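Local coordinates for beta sliding clamp (PDB 2AWA), which probably tethers DNA polymerases and other proteins to DNA as a ring-shaped head-to-tail dimer, making replication processive, at residues B[161-166]-B[194-199]; B[302-307]-B[339-344]; B[22-27]-B[97-102]. All coordinates share one frame; numbering follows the deposited sequence.

Contact 1 (B[161-166]-B[194-199]); sequences TAFAAS and SHRLSQ
Ala164 presses its methyl group into the notch between Arg196 and Ser198, two residues whose CB atoms lie on the same side of strand 196-203. The apolar packing is even: Ala164 CB stands 3.8 Å from Arg196 CD and equally 3.8 Å from Ser198 CB. Farther along, Thr161 CG2 lies 4.0 Å from Ser198 OG. That hydroxyl is directed toward the turn because it sits anti to its own backbone N (chi1 -162°), and it hydrogen-bonds to the carbonyl of Glu160, at the end of helix 151-161.

The polar contacts gather at the guanidinium. Arg196 NE donates a weak, bent hydrogen bond to Ala164 O at 3.4 Å, while Phe163 O rests over one face of the group, close to NH2 but badly angled for bonding. A water in the guanidinium plane bridges to the turn, accepting from Arg196 NH2 at 3.1 Å and donating to Ala165 O at 2.8 Å. NH1 forms a salt bridge with Asp348 of helix 343-351, which ties the group to the C-terminal domain.

The aromatic contact is looser. Arg196 NH1 meets the edge of the Phe163 ring, 4.0 Å from CD1, rather than lying over its face, and the two planes stand nearly perpendicular (89°).

Pairing of strand 196-203 with 379-384 continues the sheet from the central into the C-terminal domain. Packing of the exit from a helix against such a sheet reflects the helix-on-sheet architecture of DNA-clamp domains, here beside the junction of two of them.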
loop_
_atom_site.group_PDB
_atom_site.type_symbol
_atom_site.label_atom_id
_atom_site.label_comp_id
_atom_site.label_asym_id
_atom_site.label_seq_id
_atom_site.Cartn_x
_atom_site.Cartn_y
_atom_site.Cartn_z
ATOM N N THR B 161 -7.901 -16.262 -18.111
ATOM C CA THR B 161 -7.712 -17.680 -17.731
ATOM C C THR B 161 -6.825 -17.994 -16.511
ATOM O O THR B 161 -7.156 -18.875 -15.728
ATOM C CB THR B 161 -7.211 -18.513 -18.947
ATOM O OG1 THR B 161 -5.928 -18.048 -19.347
ATOM C CG2 THR B 161 -8.139 -18.353 -20.103
ATOM N N ALA B 162 -5.715 -17.288 -16.339
ATOM C CA ALA B 162 -4.729 -17.637 -15.293
ATOM C C ALA B 162 -5.264 -17.666 -13.835
ATOM O O ALA B 162 -4.750 -18.378 -12.989
ATOM C CB ALA B 162 -3.557 -16.706 -15.390
ATOM N N PHE B 163 -6.287 -16.893 -13.535
ATOM C CA PHE B 163 -6.837 -16.912 -12.180
ATOM C C PHE B 163 -7.533 -18.268 -11.822
ATOM O O PHE B 163 -7.723 -18.602 -10.650
ATOM C CB PHE B 163 -7.821 -15.744 -12.023
ATOM C CG PHE B 163 -9.068 -15.961 -12.744
ATOM C CD1 PHE B 163 -10.089 -16.698 -12.163
ATOM C CD2 PHE B 163 -9.197 -15.545 -14.048
ATOM C CE1 PHE B 163 -11.236 -16.964 -12.858
ATOM C CE2 PHE B 163 -10.328 -15.805 -14.747
ATOM C CZ PHE B 163 -11.355 -16.508 -14.162
ATOM N N ALA B 164 -7.935 -19.025 -12.843
ATOM C CA ALA B 164 -8.659 -20.275 -12.630
ATOM C C ALA B 164 -7.744 -21.434 -12.269
ATOM O O ALA B 164 -8.188 -22.422 -11.701
ATOM C CB ALA B 164 -9.460 -20.612 -13.831
ATOM N N ALA B 165 -6.461 -21.287 -12.582
ATOM C CA ALA B 165 -5.455 -22.296 -12.269
ATOM C C ALA B 165 -5.246 -22.436 -10.765
ATOM O O ALA B 165 -5.304 -21.480 -10.017
ATOM C CB ALA B 165 -4.145 -21.960 -12.931
ATOM N N SER B 166 -4.994 -23.659 -10.347
ATOM C CA SER B 166 -4.681 -23.937 -8.995
ATOM C C SER B 166 -3.454 -23.170 -8.507
ATOM O O SER B 166 -2.609 -22.747 -9.289
ATOM C CB SER B 166 -4.427 -25.433 -8.846
ATOM O OG SER B 166 -3.942 -25.697 -7.546
ATOM N N SER B 194 -9.665 -27.695 -10.611
ATOM C CA SER B 194 -10.562 -28.798 -10.295
ATOM C C SER B 194 -11.885 -28.335 -9.682
ATOM O O SER B 194 -12.767 -29.134 -9.549
ATOM C CB SER B 194 -9.883 -29.845 -9.394
ATOM O OG SER B 194 -10.023 -29.532 -8.001
ATOM N N HIS B 195 -12.026 -27.070 -9.291
ATOM C CA HIS B 195 -13.306 -26.568 -8.726
ATOM C C HIS B 195 -14.041 -25.653 -9.681
ATOM O O HIS B 195 -15.262 -25.662 -9.736
ATOM C CB HIS B 195 -13.073 -25.864 -7.404
ATOM C CG HIS B 195 -12.481 -26.768 -6.365
ATOM N ND1 HIS B 195 -13.218 -27.735 -5.712
ATOM C CD2 HIS B 195 -11.211 -26.887 -5.909
ATOM C CE1 HIS B 195 -12.431 -28.389 -4.879
ATOM N NE2 HIS B 195 -11.210 -27.895 -4.981
ATOM N N ARG B 196 -13.272 -24.871 -10.430
ATOM C CA ARG B 196 -13.796 -23.962 -11.429
ATOM C C ARG B 196 -12.828 -23.953 -12.597
ATOM O O ARG B 196 -11.670 -24.395 -12.456
ATOM C CB ARG B 196 -13.991 -22.555 -10.855
ATOM C CG ARG B 196 -12.848 -22.034 -10.024
ATOM C CD ARG B 196 -11.734 -21.384 -10.849
ATOM N NE ARG B 196 -10.713 -20.906 -9.931
ATOM C CZ ARG B 196 -10.784 -19.792 -9.205
ATOM N NH1 ARG B 196 -11.800 -18.959 -9.321
ATOM N NH2 ARG B 196 -9.802 -19.513 -8.374
ATOM N N LEU B 197 -13.315 -23.480 -13.750
ATOM C CA LEU B 197 -12.550 -23.573 -14.999
ATOM C C LEU B 197 -12.750 -22.391 -15.922
ATOM O O LEU B 197 -13.834 -21.829 -15.995
ATOM C CB LEU B 197 -12.891 -24.883 -15.722
ATOM C CG LEU B 197 -12.284 -25.215 -17.097
ATOM C CD1 LEU B 197 -12.242 -26.719 -17.306
ATOM C CD2 LEU B 197 -13.068 -24.576 -18.242
ATOM N N SER B 198 -11.693 -22.036 -16.649
ATOM C CA SER B 198 -11.777 -20.989 -17.649
ATOM C C SER B 198 -11.193 -21.392 -19.004
ATOM O O SER B 198 -10.101 -21.926 -19.105
ATOM C CB SER B 198 -11.075 -19.738 -17.147
ATOM O OG SER B 198 -11.509 -18.642 -17.908
ATOM N N GLN B 199 -11.928 -21.082 -20.054
ATOM C CA GLN B 199 -11.537 -21.464 -21.382
ATOM C C GLN B 199 -11.789 -20.321 -22.353
ATOM O O GLN B 199 -12.901 -19.783 -22.414
ATOM C CB GLN B 199 -12.325 -22.685 -21.813
ATOM C CG GLN B 199 -11.896 -23.196 -23.158
ATOM C CD GLN B 199 -12.660 -24.412 -23.561
ATOM O OE1 GLN B 199 -12.151 -25.530 -23.496
ATOM N NE2 GLN B 199 -13.904 -24.210 -23.960
HETATM O O HOH W 1 -7.391 -21.369 -8.105
#

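Contact 2 (B[302-307]-B[339-344]); sequences VKLEIK and ISFNPT
Strand 302-307 pairs antiparallel with strand 339-341 at 155° between their directions, Val302 facing Phe341 and Leu304 facing Ile339 as hydrogen-bonded pairs, with the non-hydrogen-bonded pair Lys303 and Ser340 between them. Four backbone bonds join the strands, among them Leu304 N to Ile339 O at 2.7 Å and Ile339 N to Leu304 O at 2.9 Å. At the intervening non-hydrogen-bonded pair, Ser340 CA makes a CA-H...O contact of 3.1 Å with Val302 O.

Val302, Leu304, Ile339 and Phe341 share one face. With CG set between its backbone N and carbonyl carbon (chi1 47°), the Phe341 side chain runs alongside Val302, pointing the same way, though the exact seat of Val302 CG1 on the ring is doubtful; Leu304 CD1 reaches the ring edge in plane, 4.0 Å from Phe341 CE2. Helix 280-294 covers part of this face through Met287 and Ala290, giving the helix-backed sheet of a DNA-clamp C-terminal domain, in which 337-341 is an outer strand within the chain. On the other face, Ser340 OG packs 3.4 Å from Lys303 CB.

Beyond the strand the chain turns straight into helix 343-351. Asn342 is its N-cap, OD1 accepting from Thr344 N at 2.9 Å with the donor lying above the carbonyl plane, and Pro343 packs near Val302.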
loop_
_atom_site.group_PDB
_atom_site.type_symbol
_atom_site.label_atom_id
_atom_site.label_comp_id
_atom_site.label_asym_id
_atom_site.label_seq_id
_atom_site.Cartn_x
_atom_site.Cartn_y
_atom_site.Cartn_z
ATOM N N VAL B 302 -22.646 -18.959 -0.678
ATOM C CA VAL B 302 -23.827 -18.157 -0.944
ATOM C C VAL B 302 -24.831 -19.119 -1.583
ATOM O O VAL B 302 -24.448 -20.057 -2.269
ATOM C CB VAL B 302 -23.491 -16.955 -1.906
ATOM C CG1 VAL B 302 -23.191 -17.438 -3.331
ATOM C CG2 VAL B 302 -24.606 -15.935 -1.941
ATOM N N LYS B 303 -26.107 -18.898 -1.315
ATOM C CA LYS B 303 -27.176 -19.716 -1.826
ATOM C C LYS B 303 -28.004 -18.828 -2.719
ATOM O O LYS B 303 -28.542 -17.824 -2.262
ATOM C CB LYS B 303 -28.024 -20.261 -0.673
ATOM C CG LYS B 303 -29.362 -20.908 -1.088
ATOM C CD LYS B 303 -29.797 -22.074 -0.167
ATOM C CE LYS B 303 -30.200 -21.665 1.234
ATOM N NZ LYS B 303 -31.403 -20.790 1.283
ATOM N N LEU B 304 -28.063 -19.171 -4.002
ATOM C CA LEU B 304 -28.973 -18.518 -4.922
ATOM C C LEU B 304 -30.262 -19.284 -4.889
ATOM O O LEU B 304 -30.255 -20.514 -5.016
ATOM C CB LEU B 304 -28.449 -18.508 -6.359
ATOM C CG LEU B 304 -27.622 -17.319 -6.804
ATOM C CD1 LEU B 304 -27.464 -17.348 -8.310
ATOM C CD2 LEU B 304 -28.279 -16.028 -6.365
ATOM N N GLU B 305 -31.359 -18.558 -4.701
ATOM C CA GLU B 305 -32.687 -19.122 -4.815
ATOM C C GLU B 305 -33.392 -18.491 -6.016
ATOM O O GLU B 305 -33.447 -17.285 -6.147
ATOM C CB GLU B 305 -33.465 -18.875 -3.522
ATOM C CG GLU B 305 -34.718 -19.723 -3.363
ATOM C CD GLU B 305 -35.741 -19.058 -2.453
ATOM O OE1 GLU B 305 -35.331 -18.484 -1.417
ATOM O OE2 GLU B 305 -36.952 -19.095 -2.776
ATOM N N ILE B 306 -33.906 -19.319 -6.906
ATOM C CA ILE B 306 -34.603 -18.829 -8.085
ATOM C C ILE B 306 -36.031 -19.390 -8.131
ATOM O O ILE B 306 -36.220 -20.537 -8.496
ATOM C CB ILE B 306 -33.828 -19.234 -9.360
ATOM C CG1 ILE B 306 -32.358 -18.796 -9.250
ATOM C CG2 ILE B 306 -34.474 -18.626 -10.608
ATOM C CD1 ILE B 306 -31.412 -19.725 -9.919
ATOM N N LYS B 307 -37.017 -18.583 -7.754
ATOM C CA LYS B 307 -38.421 -18.995 -7.753
ATOM C C LYS B 307 -39.290 -18.024 -8.548
ATOM O O LYS B 307 -39.372 -16.838 -8.213
ATOM C CB LYS B 307 -38.968 -19.097 -6.320
ATOM N N ILE B 339 -29.374 -23.249 -5.485
ATOM C CA ILE B 339 -27.992 -23.684 -5.676
ATOM C C ILE B 339 -27.030 -22.861 -4.814
ATOM O O ILE B 339 -27.219 -21.663 -4.654
ATOM C CB ILE B 339 -27.623 -23.636 -7.178
ATOM C CG1 ILE B 339 -26.275 -24.271 -7.428
ATOM C CG2 ILE B 339 -27.656 -22.203 -7.711
ATOM C CD1 ILE B 339 -26.007 -24.509 -8.885
ATOM N N SER B 340 -26.032 -23.531 -4.235
ATOM C CA SER B 340 -25.017 -22.902 -3.390
ATOM C C SER B 340 -23.636 -23.110 -3.991
ATOM O O SER B 340 -23.341 -24.162 -4.532
ATOM C CB SER B 340 -25.031 -23.486 -1.982
ATOM O OG SER B 340 -26.214 -23.121 -1.304
ATOM N N PHE B 341 -22.803 -22.086 -3.887
ATOM C CA PHE B 341 -21.465 -22.096 -4.455
ATOM C C PHE B 341 -20.599 -21.167 -3.644
ATOM O O PHE B 341 -21.089 -20.448 -2.739
ATOM C CB PHE B 341 -21.471 -21.647 -5.937
ATOM C CG PHE B 341 -22.279 -20.399 -6.212
ATOM C CD1 PHE B 341 -21.718 -19.146 -6.064
ATOM C CD2 PHE B 341 -23.596 -20.484 -6.635
ATOM C CE1 PHE B 341 -22.464 -17.999 -6.307
ATOM C CE2 PHE B 341 -24.335 -19.356 -6.875
ATOM C CZ PHE B 341 -23.769 -18.097 -6.701
ATOM N N ASN B 342 -19.312 -21.209 -3.942
ATOM C CA ASN B 342 -18.345 -20.286 -3.374
ATOM C C ASN B 342 -18.437 -18.955 -4.119
ATOM O O ASN B 342 -18.246 -18.905 -5.330
ATOM C CB ASN B 342 -16.950 -20.894 -3.500
ATOM C CG ASN B 342 -15.855 -20.038 -2.883
ATOM O OD1 ASN B 342 -16.045 -18.862 -2.592
ATOM N ND2 ASN B 342 -14.680 -20.632 -2.729
ATOM N N PRO B 343 -18.769 -17.876 -3.401
ATOM C CA PRO B 343 -18.969 -16.618 -4.099
ATOM C C PRO B 343 -17.676 -16.026 -4.679
ATOM O O PRO B 343 -17.748 -15.218 -5.614
ATOM C CB PRO B 343 -19.548 -15.710 -3.016
ATOM C CG PRO B 343 -19.019 -16.256 -1.731
ATOM C CD PRO B 343 -18.988 -17.745 -1.946
ATOM N N THR B 344 -16.516 -16.435 -4.172
ATOM C CA THR B 344 -15.254 -15.898 -4.665
ATOM C C THR B 344 -15.076 -16.327 -6.116
ATOM O O THR B 344 -14.647 -15.525 -6.936
ATOM C CB THR B 344 -14.055 -16.339 -3.809
ATOM O OG1 THR B 344 -14.194 -15.838 -2.472
ATOM C CG2 THR B 344 -12.765 -15.832 -4.365
#

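Contact 3 (B[22-27]-B[97-102]); sequences LFLQAL and VVSSLP
Leu24 is the bump that helix 20-31 offers, a forked side chain that reaches onto Val98 and Ser99 of helix 91-100. Its CG is anti to the backbone N (chi1 -168°), which carries both methyl groups over to the facing helix. CD1 settles 3.9 Å from Val98 CG1 and as near to Ser99 N, while CD2 lies against Ser99 CB at 3.8 Å. The fork lies chiefly against the backbone and CB of Ser99.

Val98 answers from the other helix, sliding past Leu24 in the opposite direction. While CG1 meets Leu24, CG2 points into the shallow hollow between Phe23 and Leu27, 4.3 Å from Phe23 CE2 and 4.3 Å from Leu27 CD1. The floor of that hollow is itself packed: Leu27 CD1 sits 3.7 Å above the centre of the Phe23 ring, a CH-pi type of approach within one helix. No hydrogen bond crosses between the segments; the contact is apolar packing.

Leu24 and Leu27 also touch Ile95 one turn back along helix 91-100, and Phe23 leans on Ile70 of strand 64-71. On another side of helix 91-100, Val97 touches Leu118 of strand 115-120 and Leu292 of the second subunit, placing this helix pair beside the dimer interface.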
loop_
_atom_site.group_PDB
_atom_site.type_symbol
_atom_site.label_atom_id
_atom_site.label_comp_id
_atom_site.label_asym_id
_atom_site.label_seq_id
_atom_site.Cartn_x
_atom_site.Cartn_y
_atom_site.Cartn_z
ATOM N N LEU B 22 16.111 5.901 -18.153
ATOM C CA LEU B 22 15.979 4.761 -19.053
ATOM C C LEU B 22 16.696 3.547 -18.467
ATOM O O LEU B 22 16.205 2.416 -18.601
ATOM C CB LEU B 22 16.494 5.071 -20.455
ATOM C CG LEU B 22 16.076 4.002 -21.476
ATOM C CD1 LEU B 22 15.615 4.628 -22.779
ATOM C CD2 LEU B 22 17.193 2.999 -21.725
ATOM N N PHE B 23 17.829 3.789 -17.795
ATOM C CA PHE B 23 18.568 2.730 -17.107
ATOM C C PHE B 23 17.677 2.147 -16.041
ATOM O O PHE B 23 17.446 0.946 -16.008
ATOM C CB PHE B 23 19.854 3.294 -16.494
ATOM C CG PHE B 23 20.824 2.249 -15.962
ATOM C CD1 PHE B 23 21.081 1.079 -16.648
ATOM C CD2 PHE B 23 21.555 2.498 -14.811
ATOM C CE1 PHE B 23 21.986 0.154 -16.159
ATOM C CE2 PHE B 23 22.467 1.577 -14.330
ATOM C CZ PHE B 23 22.673 0.401 -15.004
ATOM N N LEU B 24 17.145 3.018 -15.185
ATOM C CA LEU B 24 16.317 2.587 -14.055
ATOM C C LEU B 24 15.106 1.778 -14.504
ATOM O O LEU B 24 14.679 0.860 -13.806
ATOM C CB LEU B 24 15.850 3.790 -13.232
ATOM C CG LEU B 24 15.213 3.478 -11.878
ATOM C CD1 LEU B 24 16.176 2.732 -10.950
ATOM C CD2 LEU B 24 14.760 4.762 -11.220
ATOM N N GLN B 25 14.551 2.121 -15.659
ATOM C CA GLN B 25 13.391 1.408 -16.160
ATOM C C GLN B 25 13.791 -0.004 -16.539
ATOM O O GLN B 25 13.185 -0.951 -16.106
ATOM C CB GLN B 25 12.772 2.122 -17.361
ATOM C CG GLN B 25 11.432 1.526 -17.735
ATOM C CD GLN B 25 10.956 1.928 -19.100
ATOM O OE1 GLN B 25 11.346 2.972 -19.628
ATOM N NE2 GLN B 25 10.104 1.096 -19.691
ATOM N N ALA B 26 14.827 -0.131 -17.350
ATOM C CA ALA B 26 15.379 -1.428 -17.702
ATOM C C ALA B 26 15.719 -2.277 -16.479
ATOM O O ALA B 26 15.423 -3.475 -16.473
ATOM C CB ALA B 26 16.595 -1.261 -18.580
ATOM N N LEU B 27 16.310 -1.682 -15.436
ATOM C CA LEU B 27 16.604 -2.459 -14.219
ATOM C C LEU B 27 15.321 -2.986 -13.558
ATOM O O LEU B 27 15.306 -4.122 -13.066
ATOM C CB LEU B 27 17.434 -1.666 -13.210
ATOM C CG LEU B 27 18.877 -1.367 -13.649
ATOM C CD1 LEU B 27 19.529 -0.262 -12.811
ATOM C CD2 LEU B 27 19.761 -2.615 -13.644
ATOM N N VAL B 97 19.767 2.497 -5.152
ATOM C CA VAL B 97 20.822 3.487 -5.142
ATOM C C VAL B 97 20.733 4.334 -6.402
ATOM O O VAL B 97 20.755 5.557 -6.319
ATOM C CB VAL B 97 22.211 2.823 -5.013
ATOM C CG1 VAL B 97 23.333 3.773 -5.476
ATOM C CG2 VAL B 97 22.431 2.372 -3.595
ATOM N N VAL B 98 20.640 3.682 -7.560
ATOM C CA VAL B 98 20.518 4.408 -8.811
ATOM C C VAL B 98 19.348 5.380 -8.713
ATOM O O VAL B 98 19.474 6.573 -8.950
ATOM C CB VAL B 98 20.279 3.445 -9.992
ATOM C CG1 VAL B 98 19.770 4.198 -11.213
ATOM C CG2 VAL B 98 21.552 2.657 -10.322
ATOM N N SER B 99 18.198 4.840 -8.346
ATOM C CA SER B 99 16.995 5.619 -8.153
ATOM C C SER B 99 17.217 6.865 -7.264
ATOM O O SER B 99 16.577 7.898 -7.463
ATOM C CB SER B 99 15.928 4.704 -7.561
ATOM O OG SER B 99 14.821 5.447 -7.129
ATOM N N SER B 100 18.124 6.771 -6.296
ATOM C CA SER B 100 18.413 7.887 -5.404
ATOM C C SER B 100 19.347 8.966 -5.989
ATOM O O SER B 100 19.490 10.024 -5.399
ATOM C CB SER B 100 19.043 7.353 -4.121
ATOM O OG SER B 100 20.417 7.053 -4.330
ATOM N N LEU B 101 19.989 8.702 -7.118
ATOM C CA LEU B 101 20.981 9.625 -7.668
ATOM C C LEU B 101 20.330 10.914 -8.176
ATOM O O LEU B 101 19.195 10.882 -8.648
ATOM C CB LEU B 101 21.779 8.949 -8.788
ATOM C CG LEU B 101 22.596 7.742 -8.309
ATOM C CD1 LEU B 101 23.190 6.946 -9.475
ATOM C CD2 LEU B 101 23.694 8.169 -7.326
ATOM N N PRO B 102 21.041 12.058 -8.067
ATOM C CA PRO B 102 20.419 13.359 -8.332
ATOM C C PRO B 102 20.288 13.776 -9.796
ATOM O O PRO B 102 19.336 14.476 -10.118
ATOM C CB PRO B 102 21.327 14.336 -7.581
ATOM C CG PRO B 102 22.649 13.710 -7.581
ATOM C CD PRO B 102 22.453 12.208 -7.663
#

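Overall arrangement
From the N terminus, contact 3 comes first: helix 20-31 is joined to helix 91-100 across 69 intervening residues, closing most of the N-terminal domain. Contact 1 then closes a shorter loop of 27 residues within the central domain, and contact 2 one of 31 within the C-terminal domain. The three follow in series, with none nested or crossed. Contacts 1 and 2 are near neighbours, about 5 Å apart at their nearest atoms, and the Arg196-Asp348 salt bridge links contact 1 to helix 343-351, which begins in contact 2. Contact 3 lies across the chain's centre, about 51 Å from contact 2 between centres, with its 97-102 side against the second subunit.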